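Local atomic coordinates of spermidine synthase (Corynebacterium glutamicum ATCC 13032, PDB entry 3GJY), a protein that probably makes spermidine by transferring an aminopropyl group from decarboxylated S-adenosylmethionine to putrescine. Residues 69-74 with 100-105; 84-89 with 160-165; 92-97 with 153-158; 106-111 with 139-144. All blocks are in the same frame, centred on the assembly; numbering follows the deposited sequence.

Contact 1. Residues 69-74 with 100-105; sequences EYMRWI and ACTMAR
Met71 and Met103 mark the point where the start of helix 69-85 and the first turn of helix 102-110 come nearest, with their CA atoms 6.9 Å apart. Both residues are selenomethionines that set out toward each other, but they cross the gap in different ways. Met103 leaves its backbone with CG anti to N (chi1 -159°) and then bends at both of its next torsions, which tucks SE in against the neighbouring helix. In this conformer, one of two deposited, Met103 SE lies 3.7 Å from Ile74 CG2 and 4.0 Å from Met71 CB, and Met103 CE reaches the backbone of the other helix, 3.5 Å from Met71 O. Helix 102-110 follows strand 92-96 through a glycine-rich turn. That is the place of the first conserved motif in the Rossmann-like fold of AdoMet-dependent methyltransferases and their relatives, where the turn commonly meets the nucleoside; Cys101 is the N-cap. Met71 runs out straight instead, and its SE meets Thr102 CG2 at 4.0 Å, the two side chains crossing at about a right angle. Met71 CG also rests on the preceding side chain, 3.7 Å above the plane of the Tyr70 ring and toward its rim. Thr102 meets Met71 with its methyl, while OG1 is hydrogen-bonded to Ser56 OG in strand 53-59 of the N-terminal antiparallel sheet.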
loop_
_atom_site.group_PDB
_atom_site.type_symbol
_atom_site.label_atom_id
_atom_site.label_comp_id
_atom_site.label_asym_id
_atom_site.label_seq_id
_atom_site.Cartn_x
_atom_site.Cartn_y
_atom_site.Cartn_z
ATOM N N GLU A 69 6.673 -3.089 9.328
ATOM C CA GLU A 69 7.561 -2.004 8.896
ATOM C C GLU A 69 7.067 -1.310 7.644
ATOM O O GLU A 69 7.044 -0.084 7.566
ATOM C CB GLU A 69 9.002 -2.510 8.675
ATOM C CG GLU A 69 9.616 -3.173 9.940
ATOM C CD GLU A 69 9.879 -2.201 11.070
ATOM O OE1 GLU A 69 10.032 -0.993 10.815
ATOM O OE2 GLU A 69 9.935 -2.647 12.241
ATOM N N TYR A 70 6.657 -2.085 6.649
ATOM C CA TYR A 70 6.278 -1.441 5.392
ATOM C C TYR A 70 5.051 -0.551 5.585
ATOM O O TYR A 70 4.877 0.407 4.844
ATOM C CB TYR A 70 6.013 -2.462 4.265
ATOM C CG TYR A 70 4.635 -3.101 4.297
ATOM C CD1 TYR A 70 3.523 -2.475 3.690
ATOM C CD2 TYR A 70 4.441 -4.353 4.881
ATOM C CE1 TYR A 70 2.259 -3.050 3.710
ATOM C CE2 TYR A 70 3.180 -4.956 4.884
ATOM C CZ TYR A 70 2.094 -4.293 4.319
ATOM O OH TYR A 70 0.856 -4.879 4.314
HETATM N N MSE A 71 4.181 -0.879 6.546
HETATM C CA MSE A 71 3.009 0.002 6.837
HETATM C C MSE A 71 3.456 1.313 7.435
HETATM O O MSE A 71 2.936 2.381 7.071
HETATM C CB MSE A 71 2.027 -0.702 7.784
HETATM C CG MSE A 71 1.305 -1.897 7.197
HETATM SE SE MSE A 71 -0.109 -2.467 8.372
HETATM C CE MSE A 71 -0.568 -4.067 7.415
ATOM N N ARG A 72 4.478 1.239 8.307
ATOM C CA ARG A 72 5.068 2.467 8.834
ATOM C C ARG A 72 5.652 3.315 7.697
ATOM O O ARG A 72 5.565 4.568 7.741
ATOM C CB ARG A 72 6.177 2.130 9.831
ATOM C CG ARG A 72 5.650 1.376 11.036
ATOM C CD ARG A 72 6.803 0.942 11.937
ATOM N NE ARG A 72 7.439 2.058 12.616
ATOM C CZ ARG A 72 7.083 2.493 13.825
ATOM N NH1 ARG A 72 6.077 1.932 14.502
ATOM N NH2 ARG A 72 7.729 3.509 14.359
ATOM N N TRP A 73 6.272 2.652 6.717
ATOM C CA TRP A 73 6.894 3.384 5.598
ATOM C C TRP A 73 5.852 4.055 4.716
ATOM O O TRP A 73 6.015 5.217 4.318
ATOM C CB TRP A 73 7.804 2.469 4.777
ATOM C CG TRP A 73 8.863 1.800 5.615
ATOM C CD1 TRP A 73 9.292 2.158 6.866
ATOM C CD2 TRP A 73 9.623 0.672 5.234
ATOM N NE1 TRP A 73 10.256 1.284 7.315
ATOM C CE2 TRP A 73 10.496 0.369 6.320
ATOM C CE3 TRP A 73 9.673 -0.118 4.077
ATOM C CZ2 TRP A 73 11.386 -0.716 6.285
ATOM C CZ3 TRP A 73 10.593 -1.206 4.045
ATOM C CH2 TRP A 73 11.424 -1.476 5.139
ATOM N N ILE A 74 4.770 3.324 4.414
ATOM C CA ILE A 74 3.641 3.936 3.678
ATOM C C ILE A 74 3.094 5.140 4.485
ATOM O O ILE A 74 2.850 6.216 3.918
ATOM C CB ILE A 74 2.528 2.925 3.386
ATOM C CG1 ILE A 74 3.052 1.894 2.378
ATOM C CG2 ILE A 74 1.286 3.630 2.851
ATOM C CD1 ILE A 74 2.122 0.683 2.232
ATOM N N ALA A 100 -6.549 -6.677 6.908
ATOM C CA ALA A 100 -7.394 -6.289 7.980
ATOM C C ALA A 100 -7.958 -4.863 7.909
ATOM O O ALA A 100 -8.443 -4.394 8.922
ATOM C CB ALA A 100 -6.638 -6.494 9.343
ATOM N N CYS A 101 -7.830 -4.161 6.770
ATOM C CA CYS A 101 -8.143 -2.722 6.711
ATOM C C CYS A 101 -7.318 -1.853 7.656
ATOM O O CYS A 101 -7.737 -0.752 8.007
ATOM C CB CYS A 101 -9.635 -2.473 6.978
ATOM S SG CYS A 101 -10.752 -3.225 5.778
ATOM N N THR A 102 -6.146 -2.344 8.062
ATOM C CA THR A 102 -5.357 -1.633 9.059
ATOM C C THR A 102 -4.796 -0.303 8.556
ATOM O O THR A 102 -4.810 0.695 9.303
ATOM C CB THR A 102 -4.274 -2.557 9.573
ATOM O OG1 THR A 102 -4.924 -3.729 10.117
ATOM C CG2 THR A 102 -3.325 -1.864 10.608
HETATM N N MSE A 103 -4.280 -0.253 7.325
HETATM C CA MSE A 103 -3.815 1.014 6.776
HETATM C C MSE A 103 -4.972 2.041 6.672
HETATM O O MSE A 103 -4.811 3.223 6.966
HETATM C CB MSE A 103 -3.195 0.757 5.392
HETATM C CG MSE A 103 -2.249 1.813 4.913
HETATM SE SE MSE A 103 -0.373 1.695 5.598
HETATM C CE MSE A 103 -0.567 2.757 7.255
ATOM N N ALA A 104 -6.143 1.581 6.214
ATOM C CA ALA A 104 -7.334 2.435 6.137
ATOM C C ALA A 104 -7.704 3.009 7.511
ATOM O O ALA A 104 -8.012 4.207 7.665
ATOM C CB ALA A 104 -8.522 1.687 5.483
ATOM N N ARG A 105 -7.682 2.124 8.506
ATOM C CA ARG A 105 -7.954 2.485 9.907
ATOM C C ARG A 105 -6.951 3.540 10.417
ATOM O O ARG A 105 -7.306 4.486 11.142
ATOM C CB ARG A 105 -7.886 1.191 10.724
ATOM C CG ARG A 105 -7.962 1.330 12.256
ATOM C CD ARG A 105 -7.930 -0.076 12.840
ATOM N NE ARG A 105 -7.867 -0.133 14.303
ATOM C CZ ARG A 105 -6.771 -0.398 15.006
ATOM N NH1 ARG A 105 -5.582 -0.538 14.414
ATOM N NH2 ARG A 105 -6.890 -0.540 16.312
#

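Contact 2. Residues 84-89 with 160-165; sequences AHQDAS and RDVIIR
Gln86 and Asp161 share the one hydrogen bond of this contact, from Gln86 NE2 to Asp161 O at 3.0 Å, with an N-H...O angle of 156°. The acceptor lies close to the plane of the Gln86 amide, whereas the donor stands above the carbonyl plane of Asp161. Gln86 reaches it with a straight chain beyond CG. It is the residue at which helix 69-85 gives way to the linker to strand 92-96, and Asp161 sits at the corner of strand 160-165, the next strand to 92-96 in the parallel part of this Rossmann-like sheet. By van der Waals contact, Val162 CG2 packs 3.5 Å from Gln86 OE1; that oxygen is buried with no polar partner in the model. As for charge, the carboxylate of Asp161 turns to Arg92, with which it forms a salt bridge. Further along the linker an Asx turn shapes the chain: Asp87 OD1 accepts from both Ser89 N and, at 2.7 Å, Ser89 OG, the two donors arriving over the same face of the carboxylate.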
loop_
_atom_site.group_PDB
_atom_site.type_symbol
_atom_site.label_atom_id
_atom_site.label_comp_id
_atom_site.label_asym_id
_atom_site.label_seq_id
_atom_site.Cartn_x
_atom_site.Cartn_y
_atom_site.Cartn_z
ATOM N N ALA A 84 1.922 18.132 2.725
ATOM C CA ALA A 84 2.484 19.190 1.887
ATOM C C ALA A 84 1.580 19.645 0.758
ATOM O O ALA A 84 1.642 20.822 0.381
ATOM C CB ALA A 84 3.805 18.737 1.322
ATOM N N HIS A 85 0.771 18.734 0.206
ATOM C CA HIS A 85 0.138 19.013 -1.089
ATOM C C HIS A 85 -1.364 18.923 -1.163
ATOM O O HIS A 85 -1.933 19.399 -2.143
ATOM C CB HIS A 85 0.699 18.070 -2.144
ATOM C CG HIS A 85 2.180 18.148 -2.277
ATOM N ND1 HIS A 85 2.845 19.323 -2.574
ATOM C CD2 HIS A 85 3.132 17.194 -2.143
ATOM C CE1 HIS A 85 4.144 19.078 -2.647
ATOM N NE2 HIS A 85 4.348 17.797 -2.388
ATOM N N GLN A 86 -2.008 18.283 -0.189
ATOM C CA GLN A 86 -3.435 17.994 -0.333
ATOM C C GLN A 86 -4.244 18.529 0.828
ATOM O O GLN A 86 -3.699 18.961 1.839
ATOM C CB GLN A 86 -3.657 16.464 -0.510
ATOM C CG GLN A 86 -3.004 15.979 -1.819
ATOM C CD GLN A 86 -3.122 14.500 -2.001
ATOM O OE1 GLN A 86 -2.844 13.743 -1.076
ATOM N NE2 GLN A 86 -3.498 14.076 -3.195
ATOM N N ASP A 87 -5.553 18.523 0.661
ATOM C CA ASP A 87 -6.476 19.042 1.661
ATOM C C ASP A 87 -7.047 17.855 2.438
ATOM O O ASP A 87 -7.908 17.101 1.952
ATOM C CB ASP A 87 -7.575 19.838 0.945
ATOM C CG ASP A 87 -8.561 20.483 1.904
ATOM O OD1 ASP A 87 -8.554 20.124 3.114
ATOM O OD2 ASP A 87 -9.351 21.333 1.425
ATOM N N ALA A 88 -6.547 17.668 3.662
ATOM C CA ALA A 88 -6.958 16.548 4.495
ATOM C C ALA A 88 -8.441 16.527 4.803
ATOM O O ALA A 88 -8.998 15.456 5.088
ATOM C CB ALA A 88 -6.144 16.544 5.811
ATOM N N SER A 89 -9.073 17.709 4.813
ATOM C CA SER A 89 -10.486 17.772 5.195
ATOM C C SER A 89 -11.406 17.163 4.142
ATOM O O SER A 89 -12.595 16.920 4.410
ATOM C CB SER A 89 -10.906 19.222 5.515
ATOM O OG SER A 89 -10.945 19.974 4.348
ATOM N N ARG A 160 -10.457 10.195 -6.729
ATOM C CA ARG A 160 -9.740 9.900 -5.449
ATOM C C ARG A 160 -8.446 10.701 -5.397
ATOM O O ARG A 160 -7.926 11.070 -6.449
ATOM C CB ARG A 160 -9.469 8.378 -5.304
ATOM C CG ARG A 160 -8.728 7.781 -6.501
ATOM C CD ARG A 160 -9.301 6.455 -6.947
ATOM N NE ARG A 160 -10.635 6.539 -7.490
ATOM C CZ ARG A 160 -11.711 5.818 -7.126
ATOM N NH1 ARG A 160 -12.824 6.007 -7.797
ATOM N NH2 ARG A 160 -11.729 4.963 -6.110
ATOM N N ASP A 161 -7.896 10.900 -4.192
ATOM C CA ASP A 161 -6.691 11.719 -4.038
ATOM C C ASP A 161 -5.447 10.909 -3.864
ATOM O O ASP A 161 -4.356 11.371 -4.220
ATOM C CB ASP A 161 -6.873 12.636 -2.836
ATOM C CG ASP A 161 -8.095 13.484 -3.007
ATOM O OD1 ASP A 161 -8.124 14.331 -3.924
ATOM O OD2 ASP A 161 -9.067 13.285 -2.280
ATOM N N VAL A 162 -5.603 9.690 -3.325
ATOM C CA VAL A 162 -4.480 8.805 -3.049
ATOM C C VAL A 162 -4.951 7.402 -3.359
ATOM O O VAL A 162 -6.053 7.042 -2.985
ATOM C CB VAL A 162 -4.048 8.876 -1.532
ATOM C CG1 VAL A 162 -2.869 7.969 -1.300
ATOM C CG2 VAL A 162 -3.741 10.319 -1.088
ATOM N N ILE A 163 -4.084 6.614 -3.981
ATOM C CA ILE A 163 -4.296 5.173 -4.131
ATOM C C ILE A 163 -3.128 4.462 -3.446
ATOM O O ILE A 163 -1.981 4.762 -3.730
ATOM C CB ILE A 163 -4.326 4.773 -5.633
ATOM C CG1 ILE A 163 -5.543 5.385 -6.344
ATOM C CG2 ILE A 163 -4.284 3.249 -5.851
ATOM C CD1 ILE A 163 -5.395 5.419 -7.863
ATOM N N ILE A 164 -3.446 3.521 -2.553
ATOM C CA ILE A 164 -2.475 2.656 -1.893
ATOM C C ILE A 164 -2.724 1.239 -2.404
ATOM O O ILE A 164 -3.811 0.701 -2.214
ATOM C CB ILE A 164 -2.603 2.720 -0.350
ATOM C CG1 ILE A 164 -2.426 4.189 0.126
ATOM C CG2 ILE A 164 -1.571 1.778 0.299
ATOM C CD1 ILE A 164 -2.568 4.433 1.575
ATOM N N ARG A 165 -1.721 0.646 -3.049
ATOM C CA ARG A 165 -1.823 -0.737 -3.527
ATOM C C ARG A 165 -1.087 -1.637 -2.543
ATOM O O ARG A 165 0.136 -1.486 -2.323
ATOM C CB ARG A 165 -1.181 -0.936 -4.905
ATOM C CG ARG A 165 -1.579 -2.249 -5.515
ATOM C CD ARG A 165 -0.600 -2.699 -6.599
ATOM N NE ARG A 165 0.686 -3.059 -6.028
ATOM C CZ ARG A 165 1.807 -3.127 -6.744
ATOM N NH1 ARG A 165 1.808 -2.845 -8.037
ATOM N NH2 ARG A 165 2.940 -3.446 -6.139
#

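Contact 3. Residues 92-97 with 153-158; sequences RITHLG and ESFTPA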
loop_
_atom_site.group_PDB
_atom_site.type_symbol
_atom_site.label_atom_id
_atom_site.label_comp_id
_atom_site.label_asym_id
_atom_site.label_seq_id
_atom_site.Cartn_x
_atom_site.Cartn_y
_atom_site.Cartn_z
ATOM N N ARG A 92 -9.717 11.613 -0.101
ATOM C CA ARG A 92 -10.313 10.333 -0.545
ATOM C C ARG A 92 -9.146 9.401 -0.822
ATOM O O ARG A 92 -8.349 9.636 -1.735
ATOM C CB ARG A 92 -11.152 10.502 -1.814
ATOM C CG ARG A 92 -12.258 11.495 -1.665
ATOM C CD ARG A 92 -12.708 12.054 -3.027
ATOM N NE ARG A 92 -11.608 12.748 -3.683
ATOM C CZ ARG A 92 -11.650 13.221 -4.929
ATOM N NH1 ARG A 92 -12.753 13.040 -5.655
ATOM N NH2 ARG A 92 -10.564 13.803 -5.459
ATOM N N ILE A 93 -9.024 8.337 -0.014
ATOM C CA ILE A 93 -7.955 7.359 -0.190
ATOM C C ILE A 93 -8.556 6.009 -0.605
ATOM O O ILE A 93 -9.420 5.488 0.127
ATOM C CB ILE A 93 -7.106 7.168 1.088
ATOM C CG1 ILE A 93 -6.607 8.511 1.645
ATOM C CG2 ILE A 93 -5.944 6.158 0.790
ATOM C CD1 ILE A 93 -5.815 8.366 2.928
ATOM N N THR A 94 -8.100 5.462 -1.741
ATOM C CA THR A 94 -8.501 4.118 -2.179
ATOM C C THR A 94 -7.404 3.148 -1.863
ATOM O O THR A 94 -6.232 3.390 -2.239
ATOM C CB THR A 94 -8.764 4.103 -3.712
ATOM O OG1 THR A 94 -9.894 4.923 -3.941
ATOM C CG2 THR A 94 -9.030 2.682 -4.266
ATOM N N HIS A 95 -7.779 2.063 -1.181
ATOM C CA HIS A 95 -6.864 1.002 -0.800
ATOM C C HIS A 95 -7.167 -0.207 -1.653
ATOM O O HIS A 95 -8.246 -0.817 -1.510
ATOM C CB HIS A 95 -7.047 0.653 0.692
ATOM C CG HIS A 95 -6.806 1.798 1.599
ATOM N ND1 HIS A 95 -5.655 1.922 2.353
ATOM C CD2 HIS A 95 -7.595 2.858 1.916
ATOM C CE1 HIS A 95 -5.742 3.025 3.080
ATOM N NE2 HIS A 95 -6.901 3.622 2.822
ATOM N N LEU A 96 -6.262 -0.489 -2.584
ATOM C CA LEU A 96 -6.426 -1.691 -3.430
ATOM C C LEU A 96 -5.752 -2.849 -2.697
ATOM O O LEU A 96 -4.511 -2.989 -2.692
ATOM C CB LEU A 96 -5.829 -1.464 -4.830
ATOM C CG LEU A 96 -6.469 -0.335 -5.635
ATOM C CD1 LEU A 96 -5.702 -0.106 -6.922
ATOM C CD2 LEU A 96 -7.984 -0.520 -5.886
ATOM N N GLY A 97 -6.555 -3.631 -1.992
ATOM C CA GLY A 97 -6.020 -4.568 -0.974
ATOM C C GLY A 97 -5.678 -3.898 0.339
ATOM O O GLY A 97 -5.491 -2.685 0.416
ATOM N N GLU A 153 -10.023 -0.333 -13.283
ATOM C CA GLU A 153 -10.417 -0.075 -14.674
ATOM C C GLU A 153 -11.645 0.807 -14.769
ATOM O O GLU A 153 -11.822 1.503 -15.796
ATOM C CB GLU A 153 -10.720 -1.388 -15.392
ATOM C CG GLU A 153 -9.471 -2.221 -15.586
ATOM C CD GLU A 153 -9.676 -3.495 -16.369
ATOM O OE1 GLU A 153 -10.772 -3.667 -16.953
ATOM O OE2 GLU A 153 -8.742 -4.322 -16.400
ATOM N N SER A 154 -12.499 0.784 -13.733
ATOM C CA SER A 154 -13.686 1.634 -13.769
ATOM C C SER A 154 -13.535 3.003 -13.112
ATOM O O SER A 154 -14.483 3.787 -13.100
ATOM C CB SER A 154 -14.914 0.893 -13.224
ATOM O OG SER A 154 -15.463 0.073 -14.240
ATOM N N PHE A 155 -12.326 3.330 -12.601
ATOM C CA PHE A 155 -12.128 4.655 -12.016
ATOM C C PHE A 155 -12.554 5.724 -13.026
ATOM O O PHE A 155 -12.141 5.689 -14.198
ATOM C CB PHE A 155 -10.640 4.917 -11.712
ATOM C CG PHE A 155 -10.051 4.167 -10.527
ATOM C CD1 PHE A 155 -10.829 3.671 -9.483
ATOM C CD2 PHE A 155 -8.671 4.022 -10.471
ATOM C CE1 PHE A 155 -10.219 3.005 -8.396
ATOM C CE2 PHE A 155 -8.061 3.376 -9.403
ATOM C CZ PHE A 155 -8.833 2.862 -8.372
ATOM N N THR A 156 -13.308 6.707 -12.550
ATOM C CA THR A 156 -13.597 7.903 -13.350
ATOM C C THR A 156 -12.589 9.029 -12.983
ATOM O O THR A 156 -11.864 8.954 -11.970
ATOM C CB THR A 156 -15.036 8.380 -13.109
ATOM O OG1 THR A 156 -15.204 8.674 -11.722
ATOM C CG2 THR A 156 -16.045 7.316 -13.503
ATOM N N PRO A 157 -12.510 10.076 -13.803
ATOM C CA PRO A 157 -11.491 11.080 -13.538
ATOM C C PRO A 157 -11.595 11.805 -12.218
ATOM O O PRO A 157 -12.675 12.186 -11.772
ATOM C CB PRO A 157 -11.648 12.059 -14.701
ATOM C CG PRO A 157 -12.191 11.226 -15.781
ATOM C CD PRO A 157 -13.183 10.318 -15.100
ATOM N N ALA A 158 -10.445 11.963 -11.568
ATOM C CA ALA A 158 -10.351 12.791 -10.350
ATOM C C ALA A 158 -11.368 12.358 -9.302
ATOM O O ALA A 158 -12.011 13.180 -8.636
ATOM C CB ALA A 158 -10.518 14.271 -10.704
HETATM O O HOH W 1 -11.010 15.963 -7.433
#
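Arg92, Thr94 and Leu96 project from one side of strand 92-96, the first strand of the Rossmann-like sheet, onto the loop that joins helix 148-153 to strand 160-165. The loop from Phe155 to Ala158 runs roughly against the strand, their end-to-end directions 150° apart, and meets it at two places. The polar one involves Arg92, whose chain bends at chi3 (-61°) and carries the guanidinium to the carbonyl of Ala158. Arg92 NH1 donates to Ala158 O at 3.1 Å, a somewhat bent bond (145°) that is tilted from both the guanidinium and the carbonyl planes. Water 1 doubles the link, accepting from Arg92 NH2 at 3.0 Å and donating to Ala158 O at 3.2 Å. NH2 has a stronger partner, the salt bridge to Asp161 OD1, so loop and neighbouring strand both hold the guanidinium. The apolar place is the far end of the Phe155 ring: CZ lies 4.1 Å from Thr94 CG2 and 4.3 Å from Leu96 CD2, both carbons approaching obliquely. Thr94 brings its methyl to the ring, while OG1 is hydrogen-bonded to Arg160 NH2. Phe155 also packs on Arg160 and Ile163. The loop is the returning arm of the beta-alpha-beta crossover from strand 141-145 through helix 148-153 to strand 160-165, the connection that passes strands 115-120 and 92-96 and gives Rossmann-like sheets their 3-2-1-4 order.

Contact 4. Residues 106-111 with 139-144; sequences YFADVY and PRVKIR
Arg140 reaches back to Ala108 from just before strand 141-145, spanning the gap to the last turn of helix 102-110, and the shape of its chain decides how it arrives. CG stands anti to the carbonyl carbon, the next torsion is fully extended, and a bend at chi3 (66°) then swings the guanidinium toward the helix. Arg140 NH1 donates to Ala108 O at 2.8 Å. The oxygen lies in the plane of the guanidinium, at its edge, but the donor stands well above the carbonyl plane, 63° out of it. Water 2 lies at the same edge, 2.9 Å from Arg140 NE, from which it accepts, and 3.1 Å from Ala108 O. A second bridge forms through water 3, which donates to Asp109 OD1 at 2.7 Å and accepts from Arg140 NH1 at 3.0 Å, linking the opposite charges without direct contact; Asp109 OD2 is hydrogen-bonded to Gln64. A cation beside this carbonyl in the last turn of the helix would be expected to suit the helix dipole. In the apolar part, chi1 of 175° puts Val141 CG2 beside the backbone N, where it meets Ala108 CB at 4.0 Å. Arg140 O, 4.0 Å from Ala108 CB, takes a hydrogen bond from Asn116 ND2. Here the helix that follows the first strand of the Rossmann-like sheet packs against the beginning of the outermost strand, 141-145.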
loop_
_atom_site.group_PDB
_atom_site.type_symbol
_atom_site.label_atom_id
_atom_site.label_comp_id
_atom_site.label_asym_id
_atom_site.label_seq_id
_atom_site.Cartn_x
_atom_site.Cartn_y
_atom_site.Cartn_z
ATOM N N TYR A 106 -5.685 3.368 10.026
ATOM C CA TYR A 106 -4.642 4.313 10.403
ATOM C C TYR A 106 -4.919 5.705 9.823
ATOM O O TYR A 106 -4.949 6.715 10.548
ATOM C CB TYR A 106 -3.296 3.769 9.887
ATOM C CG TYR A 106 -2.157 4.713 10.132
ATOM C CD1 TYR A 106 -1.443 4.683 11.337
ATOM C CD2 TYR A 106 -1.789 5.647 9.178
ATOM C CE1 TYR A 106 -0.395 5.567 11.573
ATOM C CE2 TYR A 106 -0.759 6.564 9.406
ATOM C CZ TYR A 106 -0.070 6.520 10.618
ATOM O OH TYR A 106 0.953 7.411 10.837
ATOM N N PHE A 107 -5.126 5.758 8.493
ATOM C CA PHE A 107 -5.357 7.053 7.861
ATOM C C PHE A 107 -6.652 7.686 8.317
ATOM O O PHE A 107 -6.758 8.912 8.384
ATOM C CB PHE A 107 -5.302 6.976 6.328
ATOM C CG PHE A 107 -3.906 6.823 5.802
ATOM C CD1 PHE A 107 -3.004 7.849 5.920
ATOM C CD2 PHE A 107 -3.476 5.611 5.300
ATOM C CE1 PHE A 107 -1.688 7.697 5.456
ATOM C CE2 PHE A 107 -2.154 5.440 4.862
ATOM C CZ PHE A 107 -1.263 6.498 4.942
ATOM N N ALA A 108 -7.651 6.858 8.605
ATOM C CA ALA A 108 -8.929 7.404 9.104
ATOM C C ALA A 108 -8.734 8.128 10.452
ATOM O O ALA A 108 -9.422 9.125 10.744
ATOM C CB ALA A 108 -9.973 6.332 9.226
ATOM N N ASP A 109 -7.786 7.647 11.262
ATOM C CA ASP A 109 -7.549 8.319 12.540
ATOM C C ASP A 109 -6.656 9.565 12.407
ATOM O O ASP A 109 -6.916 10.609 13.026
ATOM C CB ASP A 109 -6.922 7.352 13.547
ATOM C CG ASP A 109 -6.958 7.911 14.957
ATOM O OD1 ASP A 109 -8.078 8.066 15.494
ATOM O OD2 ASP A 109 -5.879 8.201 15.511
ATOM N N VAL A 110 -5.615 9.444 11.585
ATOM C CA VAL A 110 -4.711 10.577 11.341
ATOM C C VAL A 110 -5.453 11.747 10.674
ATOM O O VAL A 110 -5.230 12.919 11.031
ATOM C CB VAL A 110 -3.527 10.151 10.480
ATOM C CG1 VAL A 110 -2.650 11.355 10.067
ATOM C CG2 VAL A 110 -2.684 9.146 11.268
ATOM N N TYR A 111 -6.350 11.401 9.752
ATOM C CA TYR A 111 -7.116 12.368 8.992
ATOM C C TYR A 111 -8.587 12.084 9.235
ATOM O O TYR A 111 -9.219 11.315 8.505
ATOM C CB TYR A 111 -6.760 12.230 7.511
ATOM C CG TYR A 111 -5.296 12.459 7.188
ATOM C CD1 TYR A 111 -4.708 13.720 7.424
ATOM C CD2 TYR A 111 -4.515 11.436 6.647
ATOM C CE1 TYR A 111 -3.357 13.969 7.149
ATOM C CE2 TYR A 111 -3.148 11.656 6.341
ATOM C CZ TYR A 111 -2.578 12.932 6.603
ATOM O OH TYR A 111 -1.273 13.162 6.273
ATOM N N PRO A 139 -18.527 6.347 5.981
ATOM C CA PRO A 139 -17.537 6.265 4.903
ATOM C C PRO A 139 -16.084 6.483 5.373
ATOM O O PRO A 139 -15.174 6.500 4.529
ATOM C CB PRO A 139 -17.969 7.407 3.975
ATOM C CG PRO A 139 -18.463 8.463 4.943
ATOM C CD PRO A 139 -19.215 7.660 5.979
ATOM N N ARG A 140 -15.837 6.625 6.673
ATOM C CA ARG A 140 -14.432 6.825 7.135
ATOM C C ARG A 140 -13.595 5.638 6.712
ATOM O O ARG A 140 -12.493 5.809 6.203
ATOM C CB ARG A 140 -14.360 7.084 8.641
ATOM C CG ARG A 140 -14.975 8.431 8.997
ATOM C CD ARG A 140 -14.886 8.650 10.490
ATOM N NE ARG A 140 -13.495 8.767 10.878
ATOM C CZ ARG A 140 -13.018 8.527 12.102
ATOM N NH1 ARG A 140 -11.714 8.665 12.337
ATOM N NH2 ARG A 140 -13.827 8.143 13.100
ATOM N N VAL A 141 -14.113 4.441 6.948
ATOM C CA VAL A 141 -13.602 3.215 6.305
ATOM C C VAL A 141 -14.800 2.504 5.701
ATOM O O VAL A 141 -15.742 2.179 6.409
ATOM C CB VAL A 141 -12.831 2.262 7.261
ATOM C CG1 VAL A 141 -12.456 0.944 6.504
ATOM C CG2 VAL A 141 -11.549 2.961 7.773
ATOM N N LYS A 142 -14.769 2.323 4.382
ATOM C CA LYS A 142 -15.833 1.644 3.612
ATOM C C LYS A 142 -15.217 0.492 2.867
ATOM O O LYS A 142 -14.168 0.691 2.243
ATOM C CB LYS A 142 -16.482 2.616 2.633
ATOM C CG LYS A 142 -17.624 2.054 1.766
ATOM C CD LYS A 142 -18.144 3.241 0.869
ATOM C CE LYS A 142 -19.353 2.893 0.041
ATOM N NZ LYS A 142 -19.786 4.090 -0.776
ATOM N N ILE A 143 -15.790 -0.699 2.971
ATOM C CA ILE A 143 -15.214 -1.896 2.303
ATOM C C ILE A 143 -16.058 -2.264 1.097
ATOM O O ILE A 143 -17.292 -2.364 1.199
ATOM C CB ILE A 143 -15.104 -3.105 3.267
ATOM C CG1 ILE A 143 -14.366 -2.697 4.572
ATOM C CG2 ILE A 143 -14.459 -4.289 2.567
ATOM C CD1 ILE A 143 -14.533 -3.686 5.697
ATOM N N ARG A 144 -15.400 -2.424 -0.043
ATOM C CA ARG A 144 -16.053 -2.948 -1.241
ATOM C C ARG A 144 -15.439 -4.314 -1.510
ATOM O O ARG A 144 -14.212 -4.407 -1.672
ATOM C CB ARG A 144 -15.807 -1.985 -2.421
ATOM C CG ARG A 144 -16.405 -2.443 -3.703
ATOM C CD ARG A 144 -16.243 -1.422 -4.798
ATOM N NE ARG A 144 -16.696 -2.008 -6.044
ATOM C CZ ARG A 144 -16.808 -1.313 -7.172
ATOM N NH1 ARG A 144 -16.509 -0.030 -7.175
ATOM N NH2 ARG A 144 -17.211 -1.921 -8.266
HETATM O O HOH W 2 -11.687 9.350 8.691
HETATM O O HOH W 3 -10.270 6.964 14.363
#

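Overall arrangement
Contacts 1, 2 and 4 lie on the side of the Rossmann-like sheet covered by helices 69-85 and 102-110; contact 3 lies on the other. Contacts 1 and 4 share helix 102-110 and have centres about 11 Å apart; Ala104 O lies 3.8 Å from Val141 CG2. Contacts 2 and 3 meet through neighbouring strands, also about 11 Å between centres, with probable backbone hydrogen bonds between Ile164 and both Thr94 and Leu96. Ile164 CD1 joins three contacts, packing on Ile74 and Met103 of contact 1 and on Phe107 of contact 4. Contacts 1 and 3, about 18 Å between centres, include the two ends of the glycine-rich turn, which in relatives borders the nucleoside pocket.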